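TarM (Staphylococcus aureus subsp. aureus 21178, PDB 4X7M) belongs to the group 1 glycosyltransferases of the GT-B clan, pairing two parallel-sheet domains with an added antiparallel sheet, and holds UDP in this model. Local coordinates at residues V279-E284 with E297-I302; V306-A311 with K469-I474; E341-K346 with D451-L456. The protein carries 1 engineered substitution. All blocks are in the same frame, centred on the assembly; numbering follows the deposited sequence.

Contact 1: residues V279-E284 with E297-I302; sequences VIVLTE and ENIFTI
Val279 and Ile299 open the parallel pairing of the two strands of a beta-alpha-beta unit in which helix 284-293 joins strand 278-281 to strand 299-301, the outermost strand at one end of the seven-stranded Rossmann-like sheet. Val279 uses both of its backbone polar atoms here: its N donates to Asn298 O and its O accepts from Phe300 N at 2.7 Å, a nearly straight bond (169° at the hydrogen). Asn298, at the centre of an inverse gamma turn, leads the chain into the edge strand.

Ile280 faces the other way from its neighbours, as alternation in a strand demands. Its CG1, placed beside the backbone N (chi1 -78°), meets Ile302 CD1 at 3.7 Å, while CG2 comes near Ile302 O. Trp487 of helix 480-491 touches both isoleucines, so branched apolar side chains suit this buried face. Between the strands, Ile280 CA also makes a CA-H...O contact with Phe300 O at 3.2 Å. Val281 continues the ladder, its N donating to Phe300 O (2.9 Å) and its O receiving Ile302 N (3.1 Å). On the face it shares with Ile299, Val281 CG2 lies 3.8 Å from Ile299 CG2, and Ile290 of helix 284-293 packs on the valine; compact beta-branched residues fit beneath the connecting helix.

The strand ends at Val281; Leu282, just after it, keeps CD2 near Ile302 O. Thr283 then serves as N-cap of helix 284-293, OG1 making a weak hydrogen bond to Gln286 N. Small, beta-branched Thr301 fits against this helix start, its CG2 3.5 Å from Glu284 N. With its chain bent at chi2 (-67°), Glu284 passes obliquely by Thr301: OE2 forms a salt bridge with Arg287, and OE1 rests 3.5 Å from Thr301 CB.

Contact 2: residues V306-A311 with K469-I474; sequences VKIHNA and KARENI
Val306 and Ala311, at the ends of an irregular, extended segment, come nearest to Ile474 and Arg471 of helix 460-477, with CA-CA separations of 8.2 Å at both ends. The segment is extended but forms no regular strand, and one of its carbonyls, that of His309, is met by a side chain from the helix. The helix presents Arg471 and Ile474, about one turn apart, to it.

Arg471 carries most of the contact. With CG anti to the backbone N (chi1 -177°) and the chain straight through chi2, the side chain reaches well beyond the helix before bending at chi3. Its NH2 donates to His309 O at 2.7 Å. The oxygen lies almost in the guanidinium plane, at its edge, although the N-H meets it at only 142° and approaches from a direction tilted out of the carbonyl plane. NE donates to Ile414 O at the end of helix 407-414, so one guanidinium joins two backbone carbonyls from separate parts of the chain, a task for which a long side chain with several planar N-H groups is well made. Around it are small or branched groups: Ala311 CB is 3.4 Å from NE, and Ile308 CG2 is 3.7 Å from NH2. The short alanine side chain lies against both NE and CD of the arginine.

At the other end the contact is buried and apolar. Val306 CG1 meets Ile474 CG2 at 3.7 Å, the two side chains running roughly perpendicular, while Ile414 and Ile410 extend the apolar patch.

The segment belongs to the connection between the two parallel sheets, with the His309 side chain about 9 Å from UDP: the arrangement is that of a GT-B interdomain linker laid against the second Rossmann-like domain near the bound UDP.

Contact 3: residues E341-K346 with D451-L456; sequences ELVVKK and DKILQL
Helix-to-helix packing at the outer part of the second Rossmann-like domain brings Val343 of helix 333-346 against Ile453 and Leu454 of helix 446-457. The short segments diverge by 47° in their N-to-C directions (crossing angle -47°), with axes 9.6 Å apart, and Val343 and Leu454 have the closest CA atoms.

Val343 and Leu454 carry most of the contact. With Val343 CG1 anti to the backbone N (chi1 175°), both valine methyls face the other helix: CG2 meets Ile453 CG2 at 3.9 Å and CG1 meets Leu454 CD2 at 3.8 Å. Val343 and Ile453 run roughly perpendicular, whereas Val343 and Leu454 lie alongside in opposite senses, Leu454 CD2 being 3.6 Å from Val343 O. Compact Val343 lets the backbones meet at ordinary helix spacing, while the longer Leu454 reaches to its carbonyl and to Lys346. Ala450, another small residue, also touches Val343.

Toward solvent the contact changes character. Lys346, extended beyond CG, lies across Leu454 and touches its CD1 with CD at 3.9 Å, covering the leucine with aliphatic carbons. Its NZ stops 4.1 Å from Asp451 OD1, too far for a salt bridge, though the opposite charges probably attract weakly.

The crossing angle is consistent with ridges-into-grooves packing, here between two helices that follow parallel strands 320-324 and 438-441 in an alpha/beta Rossmann-like domain.

Across the two-domain GT-B architecture, contact 1 closes before contact 2 opens, and contact 3 falls between the two segments of contact 2. Contact 1 lies at the edge of the seven-stranded parallel sheet; the chain then passes directly into the linker of contact 2, whose centre is 23 Å away. The centres of contacts 2 and 3 are 26 Å apart; contact 3 and the helix side of contact 2 belong to the second domain, where helices 446-457 and 460-477 are consecutive. Contacts 1 and 3, with centres 37 Å apart, do not touch. Helix 480-491, which comes after contact 2, returns to cover contact 1, so the chain passes between the domains twice.

Contact 1: residues V279-E284 with E297-I302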
loop_
_atom_site.group_PDB
_atom_site.type_symbol
_atom_site.label_atom_id
_atom_site.label_comp_id
_atom_site.label_asym_id
_atom_site.label_seq_id
_atom_site.Cartn_x
_atom_site.Cartn_y
_atom_site.Cartn_z
ATOM N N VAL A 279 7.759 -12.436 -14.102
ATOM C CA VAL A 279 7.036 -11.216 -13.739
ATOM C C VAL A 279 5.538 -11.472 -13.909
ATOM O O VAL A 279 5.094 -11.857 -14.986
ATOM C CB VAL A 279 7.532 -9.930 -14.443
ATOM C CG1 VAL A 279 6.618 -8.752 -14.123
ATOM C CG2 VAL A 279 8.964 -9.610 -14.026
ATOM N N ILE A 280 4.781 -11.287 -12.812
ATOM C CA ILE A 280 3.344 -11.491 -12.726
ATOM C C ILE A 280 2.570 -10.205 -12.995
ATOM O O ILE A 280 2.951 -9.132 -12.534
ATOM C CB ILE A 280 2.952 -12.206 -11.391
ATOM C CG1 ILE A 280 3.233 -13.729 -11.472
ATOM C CG2 ILE A 280 1.482 -11.942 -10.967
ATOM C CD1 ILE A 280 4.660 -14.192 -11.177
ATOM N N VAL A 281 1.525 -10.334 -13.833
ATOM C CA VAL A 281 0.566 -9.305 -14.208
ATOM C C VAL A 281 -0.806 -9.878 -13.904
ATOM O O VAL A 281 -0.976 -11.103 -13.972
ATOM C CB VAL A 281 0.727 -8.759 -15.649
ATOM C CG1 VAL A 281 1.970 -7.887 -15.758
ATOM C CG2 VAL A 281 0.723 -9.865 -16.699
ATOM N N LEU A 282 -1.739 -9.020 -13.471
ATOM C CA LEU A 282 -3.054 -9.489 -13.038
ATOM C C LEU A 282 -4.020 -10.010 -14.079
ATOM O O LEU A 282 -4.848 -10.825 -13.710
ATOM C CB LEU A 282 -3.729 -8.511 -12.056
ATOM C CG LEU A 282 -2.864 -8.040 -10.894
ATOM C CD1 LEU A 282 -3.425 -6.759 -10.278
ATOM C CD2 LEU A 282 -2.515 -9.190 -9.904
ATOM N N THR A 283 -3.963 -9.516 -15.348
ATOM C CA THR A 283 -4.885 -9.906 -16.460
ATOM C C THR A 283 -4.140 -10.321 -17.731
ATOM O O THR A 283 -3.041 -9.832 -17.976
ATOM C CB THR A 283 -5.835 -8.773 -16.829
ATOM O OG1 THR A 283 -5.126 -7.730 -17.503
ATOM C CG2 THR A 283 -6.648 -8.233 -15.649
ATOM N N GLU A 284 -4.754 -11.205 -18.559
ATOM C CA GLU A 284 -4.179 -11.693 -19.825
ATOM C C GLU A 284 -3.928 -10.593 -20.848
ATOM O O GLU A 284 -2.908 -10.620 -21.555
ATOM C CB GLU A 284 -4.987 -12.853 -20.426
ATOM C CG GLU A 284 -4.503 -14.225 -19.966
ATOM C CD GLU A 284 -3.123 -14.709 -20.400
ATOM O OE1 GLU A 284 -2.624 -15.662 -19.754
ATOM O OE2 GLU A 284 -2.564 -14.186 -21.398
ATOM N N GLU A 297 10.018 -12.428 -22.724
ATOM C CA GLU A 297 8.953 -13.434 -22.775
ATOM C C GLU A 297 8.457 -14.017 -21.420
ATOM O O GLU A 297 7.327 -14.516 -21.333
ATOM C CB GLU A 297 9.169 -14.489 -23.907
ATOM C CG GLU A 297 10.522 -15.194 -24.031
ATOM C CD GLU A 297 11.615 -14.490 -24.817
ATOM O OE1 GLU A 297 12.759 -14.432 -24.304
ATOM O OE2 GLU A 297 11.321 -13.953 -25.912
ATOM N N ASN A 298 9.276 -13.882 -20.367
ATOM C CA ASN A 298 9.002 -14.402 -19.024
ATOM C C ASN A 298 7.918 -13.630 -18.213
ATOM O O ASN A 298 8.155 -13.221 -17.058
ATOM C CB ASN A 298 10.310 -14.547 -18.265
ATOM C CG ASN A 298 10.491 -15.861 -17.547
ATOM O OD1 ASN A 298 9.839 -16.865 -17.854
ATOM N ND2 ASN A 298 11.417 -15.893 -16.587
ATOM N N ILE A 299 6.718 -13.452 -18.829
ATOM C CA ILE A 299 5.566 -12.725 -18.237
ATOM C C ILE A 299 4.463 -13.713 -17.935
ATOM O O ILE A 299 4.117 -14.542 -18.785
ATOM C CB ILE A 299 5.061 -11.542 -19.114
ATOM C CG1 ILE A 299 6.192 -10.584 -19.448
ATOM C CG2 ILE A 299 3.906 -10.782 -18.466
ATOM C CD1 ILE A 299 6.541 -10.667 -20.891
ATOM N N PHE A 300 3.934 -13.643 -16.720
ATOM C CA PHE A 300 2.903 -14.581 -16.323
ATOM C C PHE A 300 1.670 -13.917 -15.810
ATOM O O PHE A 300 1.755 -12.911 -15.117
ATOM C CB PHE A 300 3.451 -15.599 -15.311
ATOM C CG PHE A 300 4.623 -16.366 -15.864
ATOM C CD1 PHE A 300 4.435 -17.375 -16.818
ATOM C CD2 PHE A 300 5.916 -16.057 -15.476
ATOM C CE1 PHE A 300 5.522 -18.071 -17.352
ATOM C CE2 PHE A 300 7.006 -16.758 -16.007
ATOM C CZ PHE A 300 6.801 -17.758 -16.943
ATOM N N THR A 301 0.514 -14.478 -16.161
ATOM C CA THR A 301 -0.766 -13.980 -15.719
ATOM C C THR A 301 -1.260 -14.816 -14.557
ATOM O O THR A 301 -1.551 -16.008 -14.688
ATOM C CB THR A 301 -1.795 -13.891 -16.861
ATOM O OG1 THR A 301 -1.334 -12.920 -17.801
ATOM C CG2 THR A 301 -3.188 -13.462 -16.348
ATOM N N ILE A 302 -1.337 -14.171 -13.418
ATOM C CA ILE A 302 -1.903 -14.739 -12.215
ATOM C C ILE A 302 -2.720 -13.619 -11.633
ATOM O O ILE A 302 -2.170 -12.583 -11.260
ATOM C CB ILE A 302 -0.914 -15.354 -11.168
ATOM C CG1 ILE A 302 0.160 -16.277 -11.833
ATOM C CG2 ILE A 302 -1.715 -16.116 -10.107
ATOM C CD1 ILE A 302 1.294 -16.854 -10.880
#

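Contact 2: residues V306-A311 with K469-I474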
loop_
_atom_site.group_PDB
_atom_site.type_symbol
_atom_site.label_atom_id
_atom_site.label_comp_id
_atom_site.label_asym_id
_atom_site.label_seq_id
_atom_site.Cartn_x
_atom_site.Cartn_y
_atom_site.Cartn_z
ATOM N N VAL A 306 -8.895 -14.129 -4.714
ATOM C CA VAL A 306 -10.206 -13.520 -4.496
ATOM C C VAL A 306 -10.932 -14.162 -3.292
ATOM O O VAL A 306 -10.966 -15.389 -3.163
ATOM C CB VAL A 306 -11.012 -13.537 -5.827
ATOM C CG1 VAL A 306 -12.517 -13.517 -5.600
ATOM C CG2 VAL A 306 -10.577 -12.398 -6.736
ATOM N N LYS A 307 -11.501 -13.304 -2.431
ATOM C CA LYS A 307 -12.227 -13.616 -1.208
ATOM C C LYS A 307 -13.727 -13.640 -1.494
ATOM O O LYS A 307 -14.342 -12.606 -1.680
ATOM C CB LYS A 307 -11.858 -12.599 -0.105
ATOM C CG LYS A 307 -10.788 -13.115 0.876
ATOM C CD LYS A 307 -10.235 -12.008 1.806
ATOM C CE LYS A 307 -9.710 -12.554 3.116
ATOM N NZ LYS A 307 -9.235 -11.481 4.042
ATOM N N ILE A 308 -14.292 -14.838 -1.559
ATOM C CA ILE A 308 -15.681 -15.133 -1.894
ATOM C C ILE A 308 -16.554 -15.268 -0.640
ATOM O O ILE A 308 -16.737 -16.374 -0.096
ATOM C CB ILE A 308 -15.792 -16.324 -2.904
ATOM C CG1 ILE A 308 -14.949 -16.022 -4.183
ATOM C CG2 ILE A 308 -17.267 -16.611 -3.267
ATOM C CD1 ILE A 308 -14.398 -17.229 -5.003
ATOM N N HIS A 309 -17.064 -14.103 -0.172
ATOM C CA HIS A 309 -17.973 -13.975 0.970
ATOM C C HIS A 309 -19.347 -14.390 0.485
ATOM O O HIS A 309 -19.592 -14.319 -0.726
ATOM C CB HIS A 309 -18.000 -12.516 1.485
ATOM C CG HIS A 309 -18.422 -11.487 0.475
ATOM N ND1 HIS A 309 -17.495 -10.677 -0.166
ATOM C CD2 HIS A 309 -19.663 -11.159 0.039
ATOM C CE1 HIS A 309 -18.202 -9.883 -0.953
ATOM N NE2 HIS A 309 -19.508 -10.142 -0.873
ATOM N N ASN A 310 -20.248 -14.830 1.401
ATOM C CA ASN A 310 -21.595 -15.216 0.973
ATOM C C ASN A 310 -22.343 -13.980 0.473
ATOM O O ASN A 310 -22.147 -12.875 0.989
ATOM C CB ASN A 310 -22.390 -15.956 2.056
ATOM C CG ASN A 310 -23.586 -16.720 1.492
ATOM O OD1 ASN A 310 -23.529 -17.339 0.413
ATOM N ND2 ASN A 310 -24.706 -16.692 2.204
ATOM N N ALA A 311 -23.154 -14.175 -0.568
ATOM C CA ALA A 311 -23.932 -13.125 -1.208
ATOM C C ALA A 311 -25.042 -12.549 -0.294
ATOM O O ALA A 311 -25.605 -13.291 0.522
ATOM C CB ALA A 311 -24.549 -13.666 -2.485
ATOM N N LYS A 469 -25.193 -14.081 -12.286
ATOM C CA LYS A 469 -24.209 -14.531 -13.277
ATOM C C LYS A 469 -22.842 -13.921 -13.032
ATOM O O LYS A 469 -21.835 -14.507 -13.422
ATOM C CB LYS A 469 -24.674 -14.244 -14.705
ATOM C CG LYS A 469 -25.137 -15.483 -15.435
ATOM C CD LYS A 469 -26.377 -15.193 -16.268
ATOM C CE LYS A 469 -27.342 -16.358 -16.277
ATOM N NZ LYS A 469 -28.014 -16.558 -14.959
ATOM N N ALA A 470 -22.805 -12.758 -12.364
ATOM C CA ALA A 470 -21.562 -12.059 -12.022
ATOM C C ALA A 470 -20.804 -12.843 -10.968
ATOM O O ALA A 470 -19.594 -13.019 -11.104
ATOM C CB ALA A 470 -21.868 -10.649 -11.547
ATOM N N ARG A 471 -21.533 -13.375 -9.964
ATOM C CA ARG A 471 -21.010 -14.153 -8.853
ATOM C C ARG A 471 -20.456 -15.498 -9.322
ATOM O O ARG A 471 -19.380 -15.909 -8.875
ATOM C CB ARG A 471 -22.096 -14.327 -7.757
ATOM C CG ARG A 471 -21.594 -15.065 -6.526
ATOM C CD ARG A 471 -22.597 -15.195 -5.391
ATOM N NE ARG A 471 -21.896 -15.140 -4.107
ATOM C CZ ARG A 471 -21.470 -16.212 -3.462
ATOM N NH1 ARG A 471 -21.719 -17.416 -3.939
ATOM N NH2 ARG A 471 -20.807 -16.088 -2.324
ATOM N N GLU A 472 -21.208 -16.186 -10.207
ATOM C CA GLU A 472 -20.879 -17.488 -10.785
ATOM C C GLU A 472 -19.593 -17.413 -11.582
ATOM O O GLU A 472 -18.809 -18.354 -11.563
ATOM C CB GLU A 472 -22.021 -17.948 -11.701
ATOM C CG GLU A 472 -22.767 -19.178 -11.215
ATOM C CD GLU A 472 -23.922 -19.622 -12.097
ATOM O OE1 GLU A 472 -23.764 -19.631 -13.341
ATOM O OE2 GLU A 472 -24.976 -19.999 -11.531
ATOM N N ASN A 473 -19.389 -16.293 -12.279
ATOM C CA ASN A 473 -18.222 -16.020 -13.106
ATOM C C ASN A 473 -16.963 -15.823 -12.253
ATOM O O ASN A 473 -15.906 -16.364 -12.593
ATOM C CB ASN A 473 -18.475 -14.789 -13.956
ATOM C CG ASN A 473 -17.813 -14.830 -15.304
ATOM O OD1 ASN A 473 -18.020 -15.751 -16.094
ATOM N ND2 ASN A 473 -17.020 -13.822 -15.604
ATOM N N ILE A 474 -17.074 -15.052 -11.151
ATOM C CA ILE A 474 -15.947 -14.799 -10.251
ATOM C C ILE A 474 -15.527 -16.113 -9.590
ATOM O O ILE A 474 -14.331 -16.380 -9.492
ATOM C CB ILE A 474 -16.193 -13.621 -9.252
ATOM C CG1 ILE A 474 -16.610 -12.334 -9.974
ATOM C CG2 ILE A 474 -14.978 -13.393 -8.349
ATOM C CD1 ILE A 474 -15.580 -11.777 -11.101
#

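Contact 3: residues E341-K346 with D451-L456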
loop_
_atom_site.group_PDB
_atom_site.type_symbol
_atom_site.label_atom_id
_atom_site.label_comp_id
_atom_site.label_asym_id
_atom_site.label_seq_id
_atom_site.Cartn_x
_atom_site.Cartn_y
_atom_site.Cartn_z
ATOM N N GLU A 341 -25.540 13.038 -13.979
ATOM C CA GLU A 341 -26.319 14.160 -14.522
ATOM C C GLU A 341 -27.172 13.694 -15.715
ATOM O O GLU A 341 -28.342 14.076 -15.801
ATOM C CB GLU A 341 -25.396 15.324 -14.922
ATOM C CG GLU A 341 -26.128 16.651 -15.079
ATOM C CD GLU A 341 -25.303 17.820 -15.590
ATOM O OE1 GLU A 341 -24.198 17.584 -16.140
ATOM O OE2 GLU A 341 -25.784 18.973 -15.463
ATOM N N LEU A 342 -26.605 12.836 -16.600
ATOM C CA LEU A 342 -27.330 12.283 -17.763
ATOM C C LEU A 342 -28.376 11.265 -17.328
ATOM O O LEU A 342 -29.461 11.224 -17.899
ATOM C CB LEU A 342 -26.380 11.638 -18.784
ATOM C CG LEU A 342 -25.296 12.528 -19.408
ATOM C CD1 LEU A 342 -24.220 11.682 -20.043
ATOM C CD2 LEU A 342 -25.871 13.514 -20.414
ATOM N N VAL A 343 -28.049 10.449 -16.309
ATOM C CA VAL A 343 -28.947 9.428 -15.757
ATOM C C VAL A 343 -30.158 10.071 -15.073
ATOM O O VAL A 343 -31.294 9.730 -15.409
ATOM C CB VAL A 343 -28.199 8.402 -14.857
ATOM C CG1 VAL A 343 -29.169 7.435 -14.195
ATOM C CG2 VAL A 343 -27.159 7.625 -15.654
ATOM N N VAL A 344 -29.915 11.022 -14.163
ATOM C CA VAL A 344 -30.977 11.708 -13.411
ATOM C C VAL A 344 -31.882 12.614 -14.245
ATOM O O VAL A 344 -33.042 12.807 -13.882
ATOM C CB VAL A 344 -30.551 12.330 -12.052
ATOM C CG1 VAL A 344 -29.707 11.361 -11.232
ATOM C CG2 VAL A 344 -29.835 13.659 -12.241
ATOM N N LYS A 345 -31.368 13.136 -15.373
ATOM C CA LYS A 345 -32.132 13.986 -16.303
ATOM C C LYS A 345 -33.273 13.234 -17.010
ATOM O O LYS A 345 -34.281 13.848 -17.349
ATOM C CB LYS A 345 -31.205 14.650 -17.331
ATOM C CG LYS A 345 -31.120 16.169 -17.179
ATOM C CD LYS A 345 -31.073 16.901 -18.535
ATOM C CE LYS A 345 -32.418 17.070 -19.218
ATOM N NZ LYS A 345 -33.273 18.070 -18.526
ATOM N N LYS A 346 -33.105 11.914 -17.225
ATOM C CA LYS A 346 -34.079 11.023 -17.867
ATOM C C LYS A 346 -34.922 10.242 -16.831
ATOM O O LYS A 346 -36.071 9.895 -17.130
ATOM C CB LYS A 346 -33.384 10.070 -18.854
ATOM C CG LYS A 346 -32.825 10.770 -20.092
ATOM C CD LYS A 346 -31.788 9.911 -20.798
ATOM C CE LYS A 346 -31.201 10.597 -22.011
ATOM N NZ LYS A 346 -29.916 9.971 -22.435
ATOM N N ASP A 451 -27.068 5.161 -20.607
ATOM C CA ASP A 451 -28.096 4.302 -21.221
ATOM C C ASP A 451 -28.183 2.941 -20.551
ATOM O O ASP A 451 -29.274 2.499 -20.195
ATOM C CB ASP A 451 -27.801 4.073 -22.725
ATOM C CG ASP A 451 -28.234 5.140 -23.714
ATOM O OD1 ASP A 451 -28.958 6.082 -23.304
ATOM O OD2 ASP A 451 -27.863 5.025 -24.907
ATOM N N LYS A 452 -27.030 2.263 -20.402
ATOM C CA LYS A 452 -26.968 0.930 -19.803
ATOM C C LYS A 452 -27.277 0.946 -18.310
ATOM O O LYS A 452 -27.797 -0.048 -17.791
ATOM C CB LYS A 452 -25.653 0.214 -20.144
ATOM C CG LYS A 452 -25.349 0.184 -21.643
ATOM C CD LYS A 452 -26.198 -0.815 -22.431
ATOM C CE LYS A 452 -25.962 -0.700 -23.919
ATOM N NZ LYS A 452 -24.652 -1.276 -24.333
ATOM N N ILE A 453 -27.018 2.093 -17.636
ATOM C CA ILE A 453 -27.330 2.289 -16.213
ATOM C C ILE A 453 -28.841 2.371 -16.103
ATOM O O ILE A 453 -29.431 1.680 -15.269
ATOM C CB ILE A 453 -26.597 3.530 -15.581
ATOM C CG1 ILE A 453 -25.115 3.221 -15.317
ATOM C CG2 ILE A 453 -27.285 3.997 -14.297
ATOM C CD1 ILE A 453 -24.260 4.382 -14.946
ATOM N N LEU A 454 -29.468 3.173 -16.984
ATOM C CA LEU A 454 -30.922 3.320 -17.018
ATOM C C LEU A 454 -31.631 1.996 -17.339
ATOM O O LEU A 454 -32.588 1.655 -16.656
ATOM C CB LEU A 454 -31.349 4.450 -17.964
ATOM C CG LEU A 454 -31.011 5.877 -17.508
ATOM C CD1 LEU A 454 -30.905 6.808 -18.679
ATOM C CD2 LEU A 454 -32.020 6.403 -16.541
ATOM N N GLN A 455 -31.106 1.216 -18.288
ATOM C CA GLN A 455 -31.658 -0.095 -18.675
ATOM C C GLN A 455 -31.666 -1.059 -17.487
ATOM O O GLN A 455 -32.699 -1.633 -17.164
ATOM C CB GLN A 455 -30.857 -0.722 -19.838
ATOM C CG GLN A 455 -31.102 -0.111 -21.220
ATOM C CD GLN A 455 -30.227 -0.736 -22.305
ATOM O OE1 GLN A 455 -29.974 -1.955 -22.324
ATOM N NE2 GLN A 455 -29.777 0.083 -23.266
ATOM N N LEU A 456 -30.512 -1.206 -16.829
ATOM C CA LEU A 456 -30.302 -2.115 -15.707
ATOM C C LEU A 456 -30.974 -1.663 -14.394
ATOM O O LEU A 456 -31.501 -2.509 -13.658
ATOM C CB LEU A 456 -28.799 -2.333 -15.553
ATOM C CG LEU A 456 -28.301 -3.606 -14.860
ATOM C CD1 LEU A 456 -28.759 -4.871 -15.589
ATOM C CD2 LEU A 456 -26.777 -3.589 -14.790
#